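Local structure of cycloalternan-forming enzyme (Listeria monocytogenes serovar 1/2a, 5F7U) at residues A[289-294]-A[317-322]. The protein is a large multidomain enzyme of glycosyl hydrolase family 31, built around a TIM barrel and carrying a family 6 carbohydrate-binding module. The protein carries 1 engineered substitution. Numbering follows the deposited sequence.
Sequences PFFVSA and DKYSFV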
# COMPACT_ATOMS: atom_id res chain seq x y z
N PRO A 289 13.74 -1.84 0.86
CA PRO A 289 14.77 -1.09 0.12
C PRO A 289 14.53 -1.12 -1.40
O PRO A 289 15.36 -1.60 -2.16
CB PRO A 289 16.07 -1.83 0.51
CG PRO A 289 15.60 -3.26 0.67
CD PRO A 289 14.20 -3.19 1.24
N PHE A 290 13.36 -0.64 -1.81
CA PHE A 290 12.93 -0.62 -3.19
C PHE A 290 12.22 0.70 -3.41
O PHE A 290 11.35 1.07 -2.62
CB PHE A 290 11.94 -1.77 -3.45
CG PHE A 290 11.22 -1.71 -4.79
CD1 PHE A 290 11.92 -1.63 -6.01
CD2 PHE A 290 9.83 -1.80 -4.82
CE1 PHE A 290 11.24 -1.60 -7.23
CE2 PHE A 290 9.14 -1.78 -6.05
CZ PHE A 290 9.84 -1.68 -7.24
N PHE A 291 12.60 1.40 -4.46
CA PHE A 291 11.85 2.57 -4.89
C PHE A 291 11.55 2.54 -6.38
O PHE A 291 12.24 1.88 -7.15
CB PHE A 291 12.54 3.90 -4.50
CG PHE A 291 13.79 4.23 -5.29
CD1 PHE A 291 13.69 4.81 -6.56
CD2 PHE A 291 15.06 4.02 -4.74
CE1 PHE A 291 14.83 5.13 -7.29
CE2 PHE A 291 16.20 4.35 -5.47
CZ PHE A 291 16.08 4.90 -6.74
N VAL A 292 10.51 3.27 -6.76
CA VAL A 292 10.16 3.46 -8.17
C VAL A 292 10.28 4.93 -8.48
O VAL A 292 9.76 5.77 -7.73
CB VAL A 292 8.71 2.98 -8.43
CG1 VAL A 292 8.26 3.36 -9.85
CG2 VAL A 292 8.61 1.47 -8.22
N SER A 293 10.97 5.24 -9.59
CA SER A 293 11.09 6.62 -10.05
C SER A 293 10.12 6.87 -11.18
O SER A 293 9.92 6.00 -12.04
CB SER A 293 12.52 6.92 -10.49
OG SER A 293 12.54 8.10 -11.29
N ALA A 294 9.53 8.07 -11.21
CA ALA A 294 8.70 8.47 -12.33
C ALA A 294 9.51 8.64 -13.64
O ALA A 294 8.91 8.81 -14.70
CB ALA A 294 7.91 9.71 -11.98
N ASP A 317 21.54 17.24 -7.00
CA ASP A 317 21.47 16.40 -8.20
C ASP A 317 22.02 15.00 -7.97
O ASP A 317 22.35 14.31 -8.92
CB ASP A 317 22.17 17.10 -9.39
CG ASP A 317 23.68 17.19 -9.23
OD1 ASP A 317 24.21 17.04 -8.11
OD2 ASP A 317 24.36 17.46 -10.25
N LYS A 318 22.09 14.57 -6.71
CA LYS A 318 22.66 13.26 -6.38
C LYS A 318 21.70 12.45 -5.52
O LYS A 318 21.17 12.96 -4.54
CB LYS A 318 23.97 13.44 -5.61
CG LYS A 318 24.73 12.14 -5.31
CD LYS A 318 25.95 12.36 -4.43
CE LYS A 318 27.02 13.16 -5.15
NZ LYS A 318 28.33 13.06 -4.45
N TYR A 319 21.49 11.19 -5.89
CA TYR A 319 20.94 10.24 -4.90
C TYR A 319 21.88 9.08 -4.63
O TYR A 319 22.66 8.69 -5.50
CB TYR A 319 19.51 9.77 -5.21
CG TYR A 319 19.37 8.73 -6.30
CD1 TYR A 319 19.47 7.36 -6.02
CD2 TYR A 319 19.11 9.13 -7.61
CE1 TYR A 319 19.32 6.40 -7.03
CE2 TYR A 319 18.94 8.18 -8.64
CZ TYR A 319 19.04 6.82 -8.34
OH TYR A 319 18.89 5.90 -9.36
N SER A 320 21.80 8.53 -3.42
CA SER A 320 22.79 7.55 -2.99
C SER A 320 22.12 6.50 -2.14
O SER A 320 21.11 6.79 -1.51
CB SER A 320 23.88 8.22 -2.16
OG SER A 320 24.43 9.36 -2.82
N PHE A 321 22.68 5.30 -2.14
CA PHE A 321 22.36 4.37 -1.06
C PHE A 321 23.62 4.03 -0.29
O PHE A 321 24.70 3.97 -0.85
CB PHE A 321 21.58 3.13 -1.52
CG PHE A 321 22.32 2.23 -2.47
CD1 PHE A 321 23.33 1.36 -2.02
CD2 PHE A 321 21.98 2.20 -3.83
CE1 PHE A 321 23.99 0.52 -2.90
CE2 PHE A 321 22.63 1.35 -4.72
CZ PHE A 321 23.65 0.52 -4.25
N VAL A 322 23.45 3.85 1.01
CA VAL A 322 24.55 3.41 1.86
C VAL A 322 24.00 2.19 2.57
O VAL A 322 23.00 2.29 3.30
CB VAL A 322 24.99 4.49 2.87
CG1 VAL A 322 26.16 3.97 3.72
CG2 VAL A 322 25.42 5.75 2.14
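Phe291 and Tyr319 meet edge to face, joining two strands in the galactose mutarotase-like beta-sandwich that precedes the TIM barrel of family 31 enzymes. The strands are not hydrogen-bonded neighbours: 287-293 pairs with 250-254 and 297-301, whereas 318-327 pairs with 235-243 and 307-311. Side-chain packing in the buried interior therefore makes the whole contact, and it is small, 78 Å² summed over both sides.

Phe291 turns its edge toward the face of Tyr319, with the ring planes nearly perpendicular at 87° and the centroids 5.5 Å apart. The aromatic pair is offset, which carries Phe291 CZ past the ring centre to the CE1 side of Tyr319, so the approach there is oblique. At both residues CG sits between the backbone N and the carbonyl carbon (chi1 72° for Phe291, 76° for Tyr319), and each ring reaches across to the other strand. The far end of Phe291 does the touching: CZ leads, and CE2 follows at 4.0 Å from Tyr319 CE1.

Further neighbours build the core around the pair. Met299 of strand 297-301 touches both side chains, and Tyr297 adds to the packing on Phe291. Tyr319 also stacks with Phe242 and makes an edge-to-face pair with Phe250.

The polar end of Tyr319 is satisfied by a hydrogen bond between its OH and Thr216 OG1, which gives the buried hydroxyl a polar partner. That same OH lies in the plane of the Phe291 ring, at its edge, 4.0 Å from Phe291 CZ. The tightest approach is carbon to carbon, Phe291 CZ to Tyr319 CE1 at 3.6 Å.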